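Orotate phosphoribosyltransferase (Aeropyrum pernix, PDB 2YZK) probably catalyses the transfer of a ribosyl phosphate group from 5-phosphoribose 1-diphosphate to orotate, giving orotidine monophosphate in pyrimidine biosynthesis. Local coordinates at residues 29-34 / 113-118; 140-145 / 161-166. One frame throughout, in Å; residues are numbered along the deposited sequence.

Overall arrangement
From the N terminus the chain first builds a small antiparallel sheet, and the loop that follows its strand 24-29 is the first half of contact 1. The chain then runs through helices 38-58 and 70-80 and most of the central parallel sheet before 113-118 closes this long loop. Contact 2 opens only afterwards: residues 140-145 and 161-166 run as neighbouring parallel strands, each bent at a corner, and the loop between them holds the short helix 149-154. The two closures are in series, neither nested nor crossed. They meet side by side, because strand 115-116 of contact 1 pairs with strand 143-144 of contact 2, so the N-terminal part joins the sheet at the strand that probably binds the phosphoribosyl substrate.

Contact 1 of 2, residues 29-34 / 113-118; sequences IDMRRL and DDVATT
The acidic pair and the turn of the PRPP-binding motif of type I phosphoribosyltransferases, here within Asp113 to Thr118, meet the loop after strand 24-29 through Asp114 and Val115, which face Ile29 and Met31. The motif probably binds 5-phosphoribose 1-diphosphate in a site shared across the dimer. Met31 was crystallised as selenomethionine; its chain is bent at the second and third torsions (50° and 36°), which curls the end round until CE lies 3.8 Å from Val115 CG2, the two side chains crossing at about a right angle. Ile29 CG2 approaches the same methyl group, so a flexible selenoether chain and two branched residues make a small apolar patch, while Met31 also packs on Leu142 and on Leu6 of helix 2-9.

Beside this patch the contact turns polar. Asp114 stands at the corner of the chain, and its short carboxylate suits a place where one oxygen takes a backbone N-H and the other a water. OD1 turns back to accept from Val115 N at 2.7 Å, a bent bond arriving from above the carboxylate plane. OD2 points across the contact and accepts a hydrogen bond from a water 2.8 Å away, which in turn accepts from Met31 N. With an alanine in place of Asp114, Val115 N would probably lose its acceptor and the water its hold on one side.

Arg32, which packs on Tyr86 of the second subunit, skirts Asp114 OD2 with its CG. Its guanidinium grips Asp30 side-on, NH2 bonding OD2. Asp30 OD1 accepts from Arg32 N at 3.1 Å, closing an Asx turn, and from Arg32 NE at 2.8 Å on the opposite face of the carboxylate plane, the second bond nearly straight.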
ATOM      1  N   ILE A  29      -0.824   3.295 -19.323  1.00 16.22           N
ATOM      2  CA  ILE A  29      -0.488   2.140 -18.504  1.00 18.01           C
ATOM      3  C   ILE A  29      -0.956   2.340 -17.071  1.00 18.30           C
ATOM      4  O   ILE A  29      -0.758   3.406 -16.490  1.00 18.63           O
ATOM      5  CB  ILE A  29       1.040   1.893 -18.503  1.00 20.16           C
ATOM      6  CG1 ILE A  29       1.514   1.515 -19.907  1.00 21.20           C
ATOM      7  CG2 ILE A  29       1.394   0.817 -17.506  1.00 20.64           C
ATOM      8  CD1 ILE A  29       1.413   0.031 -20.242  1.00 23.79           C
ATOM      9  N   ASP A  30      -1.591   1.320 -16.503  1.00 18.19           N
ATOM     10  CA  ASP A  30      -2.060   1.408 -15.125  1.00 17.20           C
ATOM     11  C   ASP A  30      -2.015   0.036 -14.465  1.00 17.15           C
ATOM     12  O   ASP A  30      -2.971  -0.738 -14.532  1.00 14.40           O
ATOM     13  CB  ASP A  30      -3.483   1.963 -15.062  1.00 15.27           C
ATOM     14  CG  ASP A  30      -3.903   2.308 -13.646  1.00 18.32           C
ATOM     15  OD1 ASP A  30      -3.100   2.052 -12.720  1.00 13.21           O
ATOM     16  OD2 ASP A  30      -5.025   2.829 -13.455  1.00 18.83           O
HETATM   17  N   MSE A  31      -0.890  -0.247 -13.820  1.00 20.84           N
HETATM   18  CA  MSE A  31      -0.676  -1.522 -13.153  1.00 17.66           C
HETATM   19  C   MSE A  31      -1.614  -1.717 -11.961  1.00 14.80           C
HETATM   20  O   MSE A  31      -1.814  -2.837 -11.492  1.00 11.91           O
HETATM   21  CB  MSE A  31       0.780  -1.605 -12.691  1.00 20.23           C
HETATM   22  CG  MSE A  31       1.531  -2.847 -13.138  1.00 27.57           C
HETATM   23 SE   MSE A  31       1.444  -3.247 -14.912  1.00 30.81          SE
HETATM   24  CE  MSE A  31       1.460  -1.633 -15.715  1.00 28.47           C
ATOM     25  N   ARG A  32      -2.187  -0.622 -11.474  1.00 13.00           N
ATOM     26  CA  ARG A  32      -3.094  -0.704 -10.334  1.00 11.10           C
ATOM     27  C   ARG A  32      -4.314  -1.561 -10.659  1.00 10.21           C
ATOM     28  O   ARG A  32      -4.899  -2.182  -9.773  1.00  8.89           O
ATOM     29  CB  ARG A  32      -3.541   0.701  -9.914  1.00 10.82           C
ATOM     30  CG  ARG A  32      -2.412   1.579  -9.379  1.00 11.88           C
ATOM     31  CD  ARG A  32      -2.884   3.010  -9.155  1.00 11.07           C
ATOM     32  NE  ARG A  32      -3.428   3.593 -10.378  1.00 12.26           N
ATOM     33  CZ  ARG A  32      -3.904   4.831 -10.475  1.00 13.99           C
ATOM     34  NH1 ARG A  32      -3.903   5.634  -9.418  1.00 13.30           N
ATOM     35  NH2 ARG A  32      -4.392   5.263 -11.630  1.00 13.14           N
ATOM     36  N   ARG A  33      -4.693  -1.606 -11.930  1.00 10.56           N
ATOM     37  CA  ARG A  33      -5.858  -2.388 -12.323  1.00 10.94           C
ATOM     38  C   ARG A  33      -5.690  -3.891 -12.127  1.00 10.80           C
ATOM     39  O   ARG A  33      -6.665  -4.633 -12.138  1.00 10.47           O
ATOM     40  CB  ARG A  33      -6.239  -2.066 -13.766  1.00 11.52           C
ATOM     41  CG  ARG A  33      -6.679  -0.620 -13.946  1.00 15.11           C
ATOM     42  CD  ARG A  33      -7.066  -0.340 -15.380  1.00 17.16           C
ATOM     43  NE  ARG A  33      -8.344  -0.940 -15.752  1.00 18.53           N
ATOM     44  CZ  ARG A  33      -9.531  -0.416 -15.460  1.00 20.94           C
ATOM     45  NH1 ARG A  33      -9.613   0.724 -14.783  1.00 21.28           N
ATOM     46  NH2 ARG A  33     -10.643  -1.021 -15.859  1.00 21.25           N
ATOM     47  N   LEU A  34      -4.460  -4.349 -11.930  1.00 10.79           N
ATOM     48  CA  LEU A  34      -4.240  -5.771 -11.707  1.00 10.21           C
ATOM     49  C   LEU A  34      -4.663  -6.163 -10.290  1.00  9.97           C
ATOM     50  O   LEU A  34      -4.953  -7.329 -10.016  1.00 10.09           O
ATOM     51  CB  LEU A  34      -2.766  -6.122 -11.890  1.00 10.73           C
ATOM     52  CG  LEU A  34      -2.144  -5.815 -13.249  1.00 12.82           C
ATOM     53  CD1 LEU A  34      -0.720  -6.340 -13.252  1.00 13.23           C
ATOM     54  CD2 LEU A  34      -2.949  -6.477 -14.361  1.00 14.25           C
ATOM     55  N   ASP A 113       8.507  -0.947  -7.044  1.00  9.06           N
ATOM     56  CA  ASP A 113       7.587   0.045  -7.594  1.00 10.51           C
ATOM     57  C   ASP A 113       6.840  -0.651  -8.721  1.00 10.25           C
ATOM     58  O   ASP A 113       7.331  -1.636  -9.270  1.00 10.39           O
ATOM     59  CB  ASP A 113       8.340   1.265  -8.133  1.00 11.13           C
ATOM     60  CG  ASP A 113       7.476   2.521  -8.151  1.00 12.59           C
ATOM     61  OD1 ASP A 113       6.264   2.419  -7.865  1.00 12.40           O
ATOM     62  OD2 ASP A 113       8.009   3.611  -8.446  1.00 14.91           O
ATOM     63  N   ASP A 114       5.652  -0.164  -9.072  1.00  9.65           N
ATOM     64  CA  ASP A 114       4.924  -0.832 -10.133  1.00 10.49           C
ATOM     65  C   ASP A 114       5.493  -0.556 -11.518  1.00 10.77           C
ATOM     66  O   ASP A 114       5.749  -1.491 -12.273  1.00  8.88           O
ATOM     67  CB  ASP A 114       3.414  -0.517 -10.058  1.00 11.98           C
ATOM     68  CG  ASP A 114       3.088   0.967 -10.178  1.00 13.58           C
ATOM     69  OD1 ASP A 114       3.988   1.828 -10.072  1.00 11.53           O
ATOM     70  OD2 ASP A 114       1.887   1.264 -10.365  1.00 12.59           O
ATOM     71  N   VAL A 115       5.740   0.712 -11.831  1.00 11.44           N
ATOM     72  CA  VAL A 115       6.266   1.088 -13.141  1.00 11.37           C
ATOM     73  C   VAL A 115       7.455   2.044 -13.047  1.00 12.33           C
ATOM     74  O   VAL A 115       7.399   3.049 -12.333  1.00 10.22           O
ATOM     75  CB  VAL A 115       5.160   1.765 -13.999  1.00 12.57           C
ATOM     76  CG1 VAL A 115       5.721   2.191 -15.344  1.00 13.84           C
ATOM     77  CG2 VAL A 115       3.999   0.812 -14.191  1.00 12.31           C
ATOM     78  N   ALA A 116       8.527   1.727 -13.767  1.00 11.13           N
ATOM     79  CA  ALA A 116       9.711   2.579 -13.783  1.00 12.24           C
ATOM     80  C   ALA A 116       9.592   3.517 -14.980  1.00 13.57           C
ATOM     81  O   ALA A 116       9.475   3.071 -16.123  1.00 15.01           O
ATOM     82  CB  ALA A 116      10.980   1.732 -13.900  1.00 11.18           C
ATOM     83  N   THR A 117       9.600   4.816 -14.709  1.00 14.32           N
ATOM     84  CA  THR A 117       9.502   5.810 -15.765  1.00 15.58           C
ATOM     85  C   THR A 117      10.874   6.450 -15.947  1.00 15.07           C
ATOM     86  O   THR A 117      11.715   5.912 -16.661  1.00 17.11           O
ATOM     87  CB  THR A 117       8.439   6.882 -15.422  1.00 17.15           C
ATOM     88  OG1 THR A 117       8.785   7.538 -14.197  1.00 18.31           O
ATOM     89  CG2 THR A 117       7.069   6.237 -15.264  1.00 17.07           C
ATOM     90  N   THR A 118      11.115   7.577 -15.288  1.00 15.31           N
ATOM     91  CA  THR A 118      12.406   8.246 -15.400  1.00 15.55           C
ATOM     92  C   THR A 118      13.407   7.663 -14.406  1.00 15.11           C
ATOM     93  O   THR A 118      14.617   7.804 -14.571  1.00 15.30           O
ATOM     94  CB  THR A 118      12.279   9.759 -15.128  1.00 16.67           C
ATOM     95  OG1 THR A 118      11.773   9.964 -13.803  1.00 19.42           O
ATOM     96  CG2 THR A 118      11.337  10.400 -16.132  1.00 16.00           C
TER
HETATM   97  O   HOH W   1       0.961   1.862 -12.907  1.00 16.90           O

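Contact 2 of 2, residues 140-145 / 161-166; sequences LVLVDR and VSVATL
Leu166 runs alongside Arg145 in the same direction, just past the ends of two adjacent parallel strands, Leu166 opening helix 166-172. Leu166 CB sits 4.0 Å from Arg145 CA and equally near Asp144 O. From there CG stands anti to the backbone N (chi1 174°), which carries the branch out beside the arginine. Its methyl CD2 then lies over one face of the guanidinium, 3.6 Å from Arg145 CZ and offset toward the rim. A leucine suits the place because it covers this flat group without competing for its N-H donors: Arg145 NE makes a salt bridge with Glu147.

The backbones keep step. Val141 N donates to Val161 O at 3.0 Å, and Val163 N returns a bond to Val141 O. Both strands then turn a corner together, at Leu142 and Val163, and Leu142 O accepts from Ala164 N at 2.9 Å across the bend. Pairing resumes with Asp144 N to Ala164 O and Leu166 N to Asp144 O. At the corner Leu142 CD2 runs alongside Val163 CG2 at 4.0 Å, both residues packing on helix 38-58, where branched apolar side chains fill the interface.

On the face of Val141 and Asp144, Ser162 CB meets Val141 CG2 at 3.6 Å. A water joins Ser162 OG to Asp144 OD2, to which it donates, while Asp144 OD1 takes the N-H of Gly146. Thr165 is the N-cap of helix 166-172: its side chain caps a backbone N just past Leu166, and its OG1 also hydrogen-bonds Thr168 OG1.

Neighbouring parallel strands linked through a helix are the beta-alpha-beta unit from which the Rossmann-like core of phosphoribosyltransferases is built, and here they present Arg145, a predicted orotate-binding residue.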
ATOM      1  N   LEU A 140      13.085  -3.337  -8.049  1.00  9.45           N
ATOM      2  CA  LEU A 140      12.254  -4.279  -8.772  1.00 10.26           C
ATOM      3  C   LEU A 140      10.925  -3.649  -9.166  1.00  9.59           C
ATOM      4  O   LEU A 140      10.253  -3.048  -8.335  1.00  9.05           O
ATOM      5  CB  LEU A 140      12.028  -5.503  -7.873  1.00  9.97           C
ATOM      6  CG  LEU A 140      10.965  -6.529  -8.248  1.00 10.54           C
ATOM      7  CD1 LEU A 140      11.370  -7.229  -9.527  1.00 12.43           C
ATOM      8  CD2 LEU A 140      10.803  -7.528  -7.101  1.00  9.43           C
ATOM      9  N   VAL A 141      10.562  -3.776 -10.440  1.00  8.77           N
ATOM     10  CA  VAL A 141       9.303  -3.231 -10.931  1.00  9.72           C
ATOM     11  C   VAL A 141       8.614  -4.239 -11.845  1.00  7.96           C
ATOM     12  O   VAL A 141       9.233  -5.192 -12.315  1.00  9.70           O
ATOM     13  CB  VAL A 141       9.500  -1.909 -11.725  1.00 10.16           C
ATOM     14  CG1 VAL A 141      10.211  -0.879 -10.862  1.00 10.10           C
ATOM     15  CG2 VAL A 141      10.285  -2.169 -13.002  1.00 11.69           C
ATOM     16  N   LEU A 142       7.326  -4.025 -12.080  1.00  8.30           N
ATOM     17  CA  LEU A 142       6.555  -4.899 -12.951  1.00  9.79           C
ATOM     18  C   LEU A 142       6.844  -4.536 -14.398  1.00 10.04           C
ATOM     19  O   LEU A 142       7.128  -5.405 -15.227  1.00 10.72           O
ATOM     20  CB  LEU A 142       5.056  -4.740 -12.680  1.00 11.64           C
ATOM     21  CG  LEU A 142       4.502  -5.469 -11.459  1.00 13.72           C
ATOM     22  CD1 LEU A 142       3.087  -4.976 -11.180  1.00 14.49           C
ATOM     23  CD2 LEU A 142       4.521  -6.978 -11.710  1.00 14.19           C
ATOM     24  N   VAL A 143       6.781  -3.242 -14.690  1.00  9.44           N
ATOM     25  CA  VAL A 143       7.021  -2.753 -16.039  1.00 10.32           C
ATOM     26  C   VAL A 143       8.014  -1.602 -16.105  1.00 10.65           C
ATOM     27  O   VAL A 143       7.897  -0.613 -15.380  1.00 11.51           O
ATOM     28  CB  VAL A 143       5.700  -2.286 -16.705  1.00 10.52           C
ATOM     29  CG1 VAL A 143       5.993  -1.655 -18.063  1.00 11.32           C
ATOM     30  CG2 VAL A 143       4.758  -3.466 -16.872  1.00  9.37           C
ATOM     31  N   ASP A 144       9.006  -1.742 -16.976  1.00 11.04           N
ATOM     32  CA  ASP A 144       9.992  -0.687 -17.165  1.00 13.02           C
ATOM     33  C   ASP A 144       9.648  -0.044 -18.503  1.00 13.23           C
ATOM     34  O   ASP A 144       9.594  -0.724 -19.527  1.00 12.77           O
ATOM     35  CB  ASP A 144      11.408  -1.274 -17.190  1.00 12.69           C
ATOM     36  CG  ASP A 144      12.475  -0.232 -17.501  1.00 14.58           C
ATOM     37  OD1 ASP A 144      12.181   0.980 -17.409  1.00 12.89           O
ATOM     38  OD2 ASP A 144      13.617  -0.628 -17.829  1.00 13.01           O
ATOM     39  N   ARG A 145       9.392   1.260 -18.496  1.00 12.99           N
ATOM     40  CA  ARG A 145       9.050   1.944 -19.731  1.00 15.05           C
ATOM     41  C   ARG A 145      10.238   1.973 -20.684  1.00 15.04           C
ATOM     42  O   ARG A 145      10.073   2.205 -21.882  1.00 16.29           O
ATOM     43  CB  ARG A 145       8.583   3.372 -19.445  1.00 14.97           C
ATOM     44  CG  ARG A 145       7.241   3.465 -18.727  1.00 16.24           C
ATOM     45  CD  ARG A 145       6.751   4.905 -18.734  1.00 17.84           C
ATOM     46  NE  ARG A 145       6.622   5.386 -20.107  1.00 18.45           N
ATOM     47  CZ  ARG A 145       5.541   5.222 -20.863  1.00 19.79           C
ATOM     48  NH1 ARG A 145       4.473   4.600 -20.379  1.00 19.18           N
ATOM     49  NH2 ARG A 145       5.538   5.653 -22.116  1.00 17.25           N
ATOM     50  N   VAL A 161      15.589  -4.104 -12.169  1.00 11.74           N
ATOM     51  CA  VAL A 161      15.134  -5.361 -12.751  1.00 12.90           C
ATOM     52  C   VAL A 161      13.626  -5.230 -12.958  1.00 12.55           C
ATOM     53  O   VAL A 161      12.922  -4.692 -12.103  1.00 11.37           O
ATOM     54  CB  VAL A 161      15.419  -6.558 -11.818  1.00 15.92           C
ATOM     55  CG1 VAL A 161      14.906  -7.837 -12.457  1.00 18.75           C
ATOM     56  CG2 VAL A 161      16.921  -6.664 -11.549  1.00 18.42           C
ATOM     57  N   SER A 162      13.129  -5.710 -14.094  1.00 12.37           N
ATOM     58  CA  SER A 162      11.703  -5.611 -14.378  1.00 11.41           C
ATOM     59  C   SER A 162      11.128  -6.919 -14.892  1.00 10.44           C
ATOM     60  O   SER A 162      11.837  -7.720 -15.500  1.00 10.24           O
ATOM     61  CB  SER A 162      11.455  -4.517 -15.421  1.00 13.44           C
ATOM     62  OG  SER A 162      12.094  -4.833 -16.649  1.00 11.87           O
ATOM     63  N   VAL A 163       9.843  -7.135 -14.637  1.00  9.51           N
ATOM     64  CA  VAL A 163       9.181  -8.339 -15.116  1.00  9.69           C
ATOM     65  C   VAL A 163       9.070  -8.216 -16.631  1.00 10.91           C
ATOM     66  O   VAL A 163       9.296  -9.183 -17.366  1.00 10.58           O
ATOM     67  CB  VAL A 163       7.772  -8.495 -14.499  1.00 10.13           C
ATOM     68  CG1 VAL A 163       7.033  -9.646 -15.164  1.00 11.28           C
ATOM     69  CG2 VAL A 163       7.899  -8.764 -13.003  1.00 10.90           C
ATOM     70  N   ALA A 164       8.738  -7.018 -17.099  1.00 11.30           N
ATOM     71  CA  ALA A 164       8.626  -6.787 -18.535  1.00 12.54           C
ATOM     72  C   ALA A 164       8.872  -5.330 -18.904  1.00 13.12           C
ATOM     73  O   ALA A 164       8.825  -4.437 -18.053  1.00 13.11           O
ATOM     74  CB  ALA A 164       7.246  -7.217 -19.028  1.00 13.87           C
ATOM     75  N   THR A 165       9.154  -5.096 -20.178  1.00 12.87           N
ATOM     76  CA  THR A 165       9.365  -3.743 -20.656  1.00 13.20           C
ATOM     77  C   THR A 165       8.128  -3.372 -21.449  1.00 13.92           C
ATOM     78  O   THR A 165       7.422  -4.244 -21.959  1.00 12.23           O
ATOM     79  CB  THR A 165      10.588  -3.629 -21.585  1.00 15.31           C
ATOM     80  OG1 THR A 165      10.366  -4.407 -22.766  1.00 15.54           O
ATOM     81  CG2 THR A 165      11.850  -4.114 -20.870  1.00 13.95           C
ATOM     82  N   LEU A 166       7.859  -2.077 -21.533  1.00 13.51           N
ATOM     83  CA  LEU A 166       6.710  -1.582 -22.276  1.00 13.39           C
ATOM     84  C   LEU A 166       6.816  -2.003 -23.734  1.00 14.53           C
ATOM     85  O   LEU A 166       5.832  -2.429 -24.341  1.00 12.45           O
ATOM     86  CB  LEU A 166       6.650  -0.055 -22.170  1.00 13.40           C
ATOM     87  CG  LEU A 166       5.582   0.648 -23.010  1.00 14.87           C
ATOM     88  CD1 LEU A 166       4.201   0.150 -22.610  1.00 16.12           C
ATOM     89  CD2 LEU A 166       5.695   2.155 -22.813  1.00 17.28           C
TER
HETATM   90  O   HOH W   2      14.290  -3.003 -16.509  1.00 18.86           O